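PDB 6KMO: Alpha/beta hydrolase, which probably hydrolyses carboxylic ester bonds, as an esterase or lipase of the alpha/beta hydrolase fold from Enterobacter asburiae. Local coordinates for residues A66-A71 / H118-R123; P70-E75 / I89-N94; V126-A131 / A324-G329. The protein carries 2 engineered substitutions. One frame throughout, in Å; residues are numbered along the deposited sequence.

Contact 1: A66-A71 / H118-R123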
loop_
_atom_site.group_PDB
_atom_site.type_symbol
_atom_site.label_atom_id
_atom_site.label_comp_id
_atom_site.label_asym_id
_atom_site.label_seq_id
_atom_site.Cartn_x
_atom_site.Cartn_y
_atom_site.Cartn_z
ATOM N N ALA A 66 -9.837 6.812 23.360
ATOM C CA ALA A 66 -8.647 6.891 22.535
ATOM C C ALA A 66 -8.222 8.343 22.364
ATOM O O ALA A 66 -9.046 9.255 22.329
ATOM C CB ALA A 66 -8.943 6.289 21.161
ATOM N N LYS A 67 -6.907 8.540 22.252
ATOM C CA LYS A 67 -6.374 9.846 21.898
ATOM C C LYS A 67 -6.765 10.179 20.464
ATOM O O LYS A 67 -6.556 9.372 19.552
ATOM C CB LYS A 67 -4.850 9.811 22.029
ATOM C CG LYS A 67 -4.138 11.079 21.561
ATOM C CD LYS A 67 -2.669 10.803 21.197
ATOM C CE LYS A 67 -1.765 12.010 21.457
ATOM N NZ LYS A 67 -0.344 11.629 21.736
ATOM N N LEU A 68 -7.347 11.361 20.268
ATOM C CA LEU A 68 -7.750 11.798 18.936
ATOM C C LEU A 68 -6.763 12.820 18.413
ATOM O O LEU A 68 -6.413 13.768 19.137
ATOM C CB LEU A 68 -9.133 12.420 18.988
ATOM C CG LEU A 68 -10.267 11.483 19.411
ATOM C CD1 LEU A 68 -11.588 12.186 19.360
ATOM C CD2 LEU A 68 -10.299 10.231 18.526
ATOM N N PRO A 69 -6.289 12.679 17.179
ATOM C CA PRO A 69 -5.419 13.708 16.621
ATOM C C PRO A 69 -6.210 14.958 16.315
ATOM O O PRO A 69 -7.431 14.902 16.080
ATOM C CB PRO A 69 -4.880 13.049 15.337
ATOM C CG PRO A 69 -5.987 12.159 14.916
ATOM C CD PRO A 69 -6.608 11.625 16.197
ATOM N N PRO A 70 -5.568 16.126 16.310
ATOM C CA PRO A 70 -6.313 17.374 16.133
ATOM C C PRO A 70 -7.086 17.434 14.818
ATOM O O PRO A 70 -6.564 17.104 13.750
ATOM C CB PRO A 70 -5.213 18.443 16.182
ATOM C CG PRO A 70 -4.133 17.814 16.998
ATOM C CD PRO A 70 -4.155 16.362 16.644
ATOM N N ALA A 71 -8.327 17.907 14.913
ATOM C CA ALA A 71 -9.214 18.117 13.777
ATOM C C ALA A 71 -10.396 18.939 14.265
ATOM O O ALA A 71 -10.631 19.055 15.472
ATOM C CB ALA A 71 -9.715 16.785 13.205
ATOM N N HIS A 118 -15.757 5.502 15.019
ATOM C CA HIS A 118 -14.935 5.694 13.828
ATOM C C HIS A 118 -14.187 7.016 13.806
ATOM O O HIS A 118 -13.450 7.283 12.845
ATOM C CB HIS A 118 -15.810 5.585 12.570
ATOM C CG HIS A 118 -16.175 4.167 12.238
ATOM N ND1 HIS A 118 -16.939 3.382 13.075
ATOM C CD2 HIS A 118 -15.851 3.387 11.182
ATOM C CE1 HIS A 118 -17.067 2.179 12.544
ATOM N NE2 HIS A 118 -16.415 2.159 11.394
ATOM N N GLU A 119 -14.298 7.830 14.865
ATOM C CA GLU A 119 -13.780 9.192 14.812
ATOM C C GLU A 119 -12.267 9.243 14.621
ATOM O O GLU A 119 -11.761 10.061 13.846
ATOM C CB GLU A 119 -14.203 9.982 16.057
ATOM C CG GLU A 119 -13.697 11.405 16.000
ATOM C CD GLU A 119 -14.300 12.311 17.038
ATOM O OE1 GLU A 119 -14.933 11.793 17.987
ATOM O OE2 GLU A 119 -14.159 13.546 16.878
ATOM N N ARG A 120 -11.514 8.387 15.311
ATOM C CA ARG A 120 -10.064 8.454 15.176
ATOM C C ARG A 120 -9.641 8.143 13.742
ATOM O O ARG A 120 -8.807 8.851 13.154
ATOM C CB ARG A 120 -9.403 7.514 16.176
ATOM C CG ARG A 120 -7.918 7.798 16.370
ATOM C CD ARG A 120 -7.089 6.541 16.237
ATOM N NE ARG A 120 -6.866 6.181 14.836
ATOM C CZ ARG A 120 -7.186 5.022 14.271
ATOM N NH1 ARG A 120 -7.836 4.063 14.911
ATOM N NH2 ARG A 120 -6.837 4.838 13.011
ATOM N N LEU A 121 -10.215 7.083 13.170
ATOM C CA LEU A 121 -9.951 6.725 11.781
ATOM C C LEU A 121 -10.314 7.864 10.843
ATOM O O LEU A 121 -9.547 8.200 9.937
ATOM C CB LEU A 121 -10.745 5.465 11.427
ATOM C CG LEU A 121 -10.837 5.073 9.951
ATOM C CD1 LEU A 121 -9.455 4.864 9.321
ATOM C CD2 LEU A 121 -11.687 3.807 9.795
ATOM N N ILE A 122 -11.497 8.455 11.025
ATOM C CA ILE A 122 -11.916 9.543 10.148
ATOM C C ILE A 122 -10.941 10.705 10.249
ATOM O O ILE A 122 -10.527 11.275 9.237
ATOM C CB ILE A 122 -13.356 9.975 10.465
ATOM C CG1 ILE A 122 -14.327 8.842 10.155
ATOM C CG2 ILE A 122 -13.709 11.215 9.669
ATOM C CD1 ILE A 122 -15.673 9.015 10.805
ATOM N N ARG A 123 -10.581 11.085 11.471
ATOM C CA ARG A 123 -9.635 12.182 11.639
ATOM C C ARG A 123 -8.299 11.868 10.978
ATOM O O ARG A 123 -7.681 12.750 10.363
ATOM C CB ARG A 123 -9.437 12.496 13.127
ATOM C CG ARG A 123 -10.626 13.183 13.793
ATOM C CD ARG A 123 -10.334 13.385 15.263
ATOM N NE ARG A 123 -11.387 14.091 15.979
ATOM C CZ ARG A 123 -11.186 15.106 16.822
ATOM N NH1 ARG A 123 -9.975 15.600 17.026
ATOM N NH2 ARG A 123 -12.231 15.638 17.438
HETATM O O HOH W 1 -9.132 18.278 18.191
HETATM O O HOH W 2 -11.900 18.987 17.942
#

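Contact 2: P70-E75 / I89-N94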
loop_
_atom_site.group_PDB
_atom_site.type_symbol
_atom_site.label_atom_id
_atom_site.label_comp_id
_atom_site.label_asym_id
_atom_site.label_seq_id
_atom_site.Cartn_x
_atom_site.Cartn_y
_atom_site.Cartn_z
ATOM N N PRO A 70 -5.568 16.126 16.310
ATOM C CA PRO A 70 -6.313 17.374 16.133
ATOM C C PRO A 70 -7.086 17.434 14.818
ATOM O O PRO A 70 -6.564 17.104 13.750
ATOM C CB PRO A 70 -5.213 18.443 16.182
ATOM C CG PRO A 70 -4.133 17.814 16.998
ATOM C CD PRO A 70 -4.155 16.362 16.644
ATOM N N ALA A 71 -8.327 17.907 14.913
ATOM C CA ALA A 71 -9.214 18.117 13.777
ATOM C C ALA A 71 -10.396 18.939 14.265
ATOM O O ALA A 71 -10.631 19.055 15.472
ATOM C CB ALA A 71 -9.715 16.785 13.205
ATOM N N GLN A 72 -11.144 19.491 13.320
ATOM C CA GLN A 72 -12.373 20.220 13.605
ATOM C C GLN A 72 -13.572 19.339 13.277
ATOM O O GLN A 72 -13.627 18.747 12.190
ATOM C CB GLN A 72 -12.483 21.450 12.705
ATOM C CG GLN A 72 -11.389 22.472 12.779
ATOM C CD GLN A 72 -11.564 23.545 11.712
ATOM O OE1 GLN A 72 -12.625 23.659 11.093
ATOM N NE2 GLN A 72 -10.523 24.335 11.494
ATOM N N VAL A 73 -14.542 19.274 14.178
ATOM C CA VAL A 73 -15.747 18.475 13.981
ATOM C C VAL A 73 -16.978 19.363 14.113
ATOM O O VAL A 73 -17.082 20.160 15.063
ATOM C CB VAL A 73 -15.821 17.291 14.959
ATOM C CG1 VAL A 73 -17.087 16.497 14.712
ATOM C CG2 VAL A 73 -14.586 16.413 14.827
ATOM N N SER A 74 -17.907 19.225 13.177
ATOM C CA SER A 74 -19.184 19.915 13.225
ATOM C C SER A 74 -20.285 18.963 12.780
ATOM O O SER A 74 -20.031 17.814 12.390
ATOM C CB SER A 74 -19.169 21.180 12.368
ATOM O OG SER A 74 -18.919 20.886 11.007
ATOM N N GLU A 75 -21.526 19.433 12.848
ATOM C CA GLU A 75 -22.683 18.605 12.587
ATOM C C GLU A 75 -23.679 19.362 11.733
ATOM O O GLU A 75 -23.765 20.594 11.789
ATOM C CB GLU A 75 -23.345 18.167 13.885
ATOM C CG GLU A 75 -24.544 17.261 13.693
ATOM C CD GLU A 75 -25.110 16.767 15.013
ATOM O OE1 GLU A 75 -26.354 16.710 15.149
ATOM O OE2 GLU A 75 -24.306 16.441 15.914
ATOM N N ILE A 89 -19.176 16.375 10.095
ATOM C CA ILE A 89 -18.218 16.925 9.147
ATOM C C ILE A 89 -16.897 17.113 9.874
ATOM O O ILE A 89 -16.849 17.749 10.933
ATOM C CB ILE A 89 -18.722 18.242 8.536
ATOM C CG1 ILE A 89 -20.067 18.016 7.837
ATOM C CG2 ILE A 89 -17.735 18.796 7.530
ATOM C CD1 ILE A 89 -21.225 18.638 8.512
ATOM N N VAL A 90 -15.832 16.538 9.339
ATOM C CA VAL A 90 -14.517 16.575 9.970
ATOM C C VAL A 90 -13.554 17.249 9.008
ATOM O O VAL A 90 -13.487 16.885 7.829
ATOM C CB VAL A 90 -14.033 15.165 10.353
ATOM C CG1 VAL A 90 -12.715 15.233 11.100
ATOM C CG2 VAL A 90 -15.085 14.435 11.188
ATOM N N LYS A 91 -12.829 18.252 9.493
ATOM C CA LYS A 91 -11.895 19.016 8.684
ATOM C C LYS A 91 -10.551 19.113 9.384
ATOM O O LYS A 91 -10.461 18.942 10.604
ATOM C CB LYS A 91 -12.442 20.432 8.442
ATOM C CG LYS A 91 -13.732 20.466 7.680
ATOM C CD LYS A 91 -14.198 21.899 7.457
ATOM C CE LYS A 91 -15.574 21.907 6.818
ATOM N NZ LYS A 91 -16.046 23.300 6.530
ATOM N N PRO A 92 -9.480 19.388 8.636
ATOM C CA PRO A 92 -8.179 19.608 9.275
ATOM C C PRO A 92 -8.268 20.749 10.277
ATOM O O PRO A 92 -9.067 21.679 10.119
ATOM C CB PRO A 92 -7.261 19.956 8.092
ATOM C CG PRO A 92 -7.942 19.340 6.895
ATOM C CD PRO A 92 -9.408 19.493 7.168
ATOM N N GLU A 93 -7.395 20.676 11.287
ATOM C CA GLU A 93 -7.491 21.548 12.447
ATOM C C GLU A 93 -7.446 23.007 12.043
ATOM O O GLU A 93 -8.153 23.839 12.623
ATOM C CB GLU A 93 -6.341 21.237 13.410
ATOM C CG GLU A 93 -6.185 22.213 14.566
ATOM C CD GLU A 93 -4.947 21.938 15.405
ATOM O OE1 GLU A 93 -4.980 22.232 16.620
ATOM O OE2 GLU A 93 -3.941 21.436 14.854
ATOM N N ASN A 94 -6.603 23.351 11.075
ATOM C CA ASN A 94 -6.439 24.742 10.676
ATOM C C ASN A 94 -7.207 25.056 9.408
ATOM O O ASN A 94 -6.865 26.000 8.690
ATOM C CB ASN A 94 -4.957 25.087 10.545
ATOM C CG ASN A 94 -4.242 25.069 11.888
ATOM O OD1 ASN A 94 -4.673 25.716 12.844
ATOM N ND2 ASN A 94 -3.154 24.313 11.968
HETATM O O HOH W 3 -5.823 18.680 11.545
HETATM O O HOH W 4 -16.082 20.584 10.589
#

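Contact 3: V126-A131 / A324-G329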
loop_
_atom_site.group_PDB
_atom_site.type_symbol
_atom_site.label_atom_id
_atom_site.label_comp_id
_atom_site.label_asym_id
_atom_site.label_seq_id
_atom_site.Cartn_x
_atom_site.Cartn_y
_atom_site.Cartn_z
ATOM N N VAL A 126 -8.746 12.459 7.242
ATOM C CA VAL A 126 -8.842 13.892 6.981
ATOM C C VAL A 126 -7.467 14.535 7.047
ATOM O O VAL A 126 -7.082 15.306 6.166
ATOM C CB VAL A 126 -9.819 14.515 7.991
ATOM C CG1 VAL A 126 -9.699 16.050 7.988
ATOM C CG2 VAL A 126 -11.236 14.081 7.678
ATOM N N ARG A 127 -6.696 14.216 8.081
ATOM C CA ARG A 127 -5.375 14.828 8.225
ATOM C C ARG A 127 -4.441 14.417 7.094
ATOM O O ARG A 127 -3.689 15.248 6.571
ATOM C CB ARG A 127 -4.810 14.441 9.587
ATOM C CG ARG A 127 -5.515 15.145 10.735
ATOM C CD ARG A 127 -5.238 14.475 12.071
ATOM N NE ARG A 127 -3.810 14.434 12.324
ATOM C CZ ARG A 127 -3.116 15.450 12.819
ATOM N NH1 ARG A 127 -3.726 16.578 13.156
ATOM N NH2 ARG A 127 -1.809 15.325 12.985
ATOM N N ALA A 128 -4.482 13.146 6.696
ATOM C CA ALA A 128 -3.580 12.661 5.666
ATOM C C ALA A 128 -3.981 13.127 4.273
ATOM O O ALA A 128 -3.126 13.211 3.388
ATOM C CB ALA A 128 -3.502 11.140 5.720
ATOM N N SER A 129 -5.259 13.409 4.043
ATOM C CA SER A 129 -5.725 13.814 2.725
ATOM C C SER A 129 -5.877 15.321 2.563
ATOM O O SER A 129 -5.877 15.804 1.419
ATOM C CB SER A 129 -7.085 13.172 2.418
ATOM O OG SER A 129 -8.099 13.716 3.259
ATOM N N GLY A 130 -6.020 16.060 3.656
ATOM C CA GLY A 130 -6.359 17.473 3.593
ATOM C C GLY A 130 -7.787 17.779 3.226
ATOM O O GLY A 130 -8.129 18.961 3.053
ATOM N N ALA A 131 -8.637 16.778 3.068
ATOM C CA ALA A 131 -10.002 16.928 2.598
ATOM C C ALA A 131 -10.970 16.818 3.768
ATOM O O ALA A 131 -10.664 16.225 4.802
ATOM C CB ALA A 131 -10.329 15.861 1.556
ATOM N N ALA A 324 -0.545 2.741 6.445
ATOM C CA ALA A 324 -1.665 2.462 5.554
ATOM C C ALA A 324 -2.616 3.652 5.455
ATOM O O ALA A 324 -3.125 3.968 4.366
ATOM C CB ALA A 324 -2.434 1.232 6.031
ATOM N N LEU A 325 -2.907 4.302 6.577
ATOM C CA LEU A 325 -3.863 5.402 6.550
ATOM C C LEU A 325 -3.247 6.645 5.923
ATOM O O LEU A 325 -3.922 7.370 5.185
ATOM C CB LEU A 325 -4.413 5.666 7.949
ATOM C CG LEU A 325 -5.211 4.480 8.509
ATOM C CD1 LEU A 325 -5.692 4.790 9.928
ATOM C CD2 LEU A 325 -6.401 4.103 7.627
ATOM N N GLU A 326 -1.961 6.899 6.181
ATOM C CA GLU A 326 -1.264 7.967 5.462
ATOM C C GLU A 326 -1.323 7.734 3.955
ATOM O O GLU A 326 -1.555 8.668 3.183
ATOM C CB GLU A 326 0.195 8.085 5.930
ATOM C CG GLU A 326 0.962 9.226 5.275
ATOM C CD GLU A 326 0.477 10.599 5.718
ATOM O OE1 GLU A 326 -0.073 10.720 6.830
ATOM O OE2 GLU A 326 0.676 11.573 4.958
ATOM N N GLN A 327 -1.130 6.487 3.530
ATOM C CA GLN A 327 -1.097 6.151 2.112
ATOM C C GLN A 327 -2.475 6.250 1.474
ATOM O O GLN A 327 -2.598 6.672 0.312
ATOM C CB GLN A 327 -0.492 4.751 1.955
ATOM C CG GLN A 327 0.993 4.697 2.288
ATOM C CD GLN A 327 1.613 3.343 2.073
ATOM O OE1 GLN A 327 0.977 2.309 2.263
ATOM N NE2 GLN A 327 2.885 3.334 1.694
ATOM N N ALA A 328 -3.524 5.860 2.200
ATOM C CA ALA A 328 -4.875 6.086 1.695
ATOM C C ALA A 328 -5.143 7.572 1.530
ATOM O O ALA A 328 -5.709 8.002 0.516
ATOM C CB ALA A 328 -5.903 5.454 2.633
ATOM N N GLY A 329 -4.745 8.371 2.520
ATOM C CA GLY A 329 -4.961 9.810 2.437
ATOM C C GLY A 329 -4.197 10.454 1.296
ATOM O O GLY A 329 -4.716 11.349 0.624
HETATM O O HOH W 5 -0.608 12.132 2.614
#

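Contact 1: A66-A71 / H118-R123
Arg-123 reaches from helix 115-129 to the extended chain 66-71 and makes the one direct hydrogen bond between the two segments. Its NH1 donates to Pro-69 O at 2.8 Å, with the N-H...O angle at 159°. The carbonyl oxygen lies in the plane of the guanidinium, but the nitrogen is tilted from the carbonyl plane. Water adds a second link. Two waters donate to Ala-71 O; one accepts from NH1 at 3.0 Å, and the other accepts only weakly from NH2.

The salt bridge lies within the helix, between residues one turn apart. NE and NH2 of Arg-123 grip Glu-119 side-on, both at the single oxygen OE2. NH2 is 2.9 Å from it. Both nitrogens meet OE2 from the same face of the carboxylate, above its plane. The arginine chain is extended from CG to NE, which carries the guanidinium out to the loop. With Glu-119 and Pro-69 O at its edge, the group is fixed in rotation.

Van der Waals packing makes up the rest. Leu-68 CB and CD1 lie over one face of the guanidinium and Ala-71 CB over the opposite face. Leu-68 CG stands anti to its own carbonyl carbon (chi1 -63°), and the two methyls divide the work. CD1 packs on the carboxylate of Glu-119, 3.6 Å from CD. CD2 rests on Arg-120 CB at 3.7 Å. Pro-69 CG touches Arg-123 CB at 3.9 Å, and its CD lies near Arg-120 CG.

The polar end of Arg-120 turns to Asp-124, Gly-310 and Asn-313. The loop that follows helix 52-63 is laid across helix 115-129 just before it enters strand 71-80. Ile-122 and Arg-123 pack on Val-90 of strand 83-92.

Contact 2: P70-E75 / I89-N94
Val-73 and Val-90 form a non-hydrogen-bonded pair of the antiparallel hairpin 71-80/83-92. Their side chains lie side by side and point the same way, CG2 to CG2 at 4.2 Å. Ala-71 CB meets the other branch of Val-90, CG1, at 4.0 Å.

The opposite face carries Gln-72, Lys-91, Ser-74 and Ile-89. With CG anti to the carbonyl carbon (chi1 -59°) and the chain extended beyond it, Gln-72 passes obliquely by Lys-91. Its NE2 donates to Glu-93 O at 2.7 Å, nearly straight (168°). The acceptor lies in the amide plane, but NE2 sits above the plane of the carbonyl. Ala-95 O is a further acceptor for NE2. Lys-91 leads away to Ile-167 O. Ser-74 OG packs on Ile-89 CB at 3.6 Å, and a water joins OG to Ile-89 O.

Beyond the paired residues, Pro-70 CB rests against the Glu-93 carboxylate, 3.5 Å from OE2. A water bridges Pro-70 O and Glu-93 N.

Four backbone bonds, in the pairs Gln-72/Lys-91 and Ser-74/Ile-89, set the register. The NE2 bond and the Ser-74 OG water reinforce it on the Gln-72 face; the Pro-70/Glu-93 water prolongs it. Val-73 also lies against the charged Glu-119/Arg-123 pair of helix 115-129.

Contact 3: V126-A131 / A324-G329
Ala-128 meets helix 319-335 with its methyl, near the C-terminal end of helix 115-129. CB lies 3.8 Å from Leu-325 O and 3.6 Å from Glu-326 OE1. Glu-326 starts away from this helix, then bends at chi2 (69°), which brings its carboxylate back over the methyl. A water donates to both Ala-128 O and Glu-326 OE2, at 2.8 Å from the former. It bridges the two segments, which share no direct hydrogen bond.

Ser-129 comes next. Its CA approaches Gly-329 O at 3.4 Å in a CA-H...O contact. The CA atoms of Ser-129 and Gly-329 are 4.1 Å apart. Gly-329 has no side chain, and Ala-128 CB and the Ser-129 backbone take up the space beside its CA. Ser-129 OG accepts from Ala-131 N at 3.1 Å, an ST turn, and is also bonded to Leu-125 O. Ser-129 O bonds to His-333 ND1, further along helix 319-335.

Gly-130 leaves the helix with positive phi (74°). Ala-131 then leads into strand 132-136.

The junction joins helix 115-129 to the C-terminal helix 319-335. Val-126 and Ser-129 pack on Phe-102 of strand 99-105. On helix 319-335, Gln-327 O bonds to Gln-327 NE2 of the second subunit, and Glu-326 packs on Ala-330 of that subunit.

How the contacts relate
Helix 115-129 ties the three contacts together. Contact 1 uses its middle and contact 3 its C-terminal end, their centres about 12 Å apart. Contact 2 pairs strand 71-80, an outermost strand within this chain, with strand 83-92. Its centre is about 10 Å from that of contact 1 and about 14 Å from that of contact 3. Contacts 1 and 2 overlap at Pro-70 and Ala-71. Contact 3 opens later and reaches almost to the chain's end. Pro-70 O probably accepts from Arg-127 NH1, linking the first two contacts to the third. Together they join the sheet edge, a covering helix and the C-terminal helix; of the three, only contact 3 touches the second subunit.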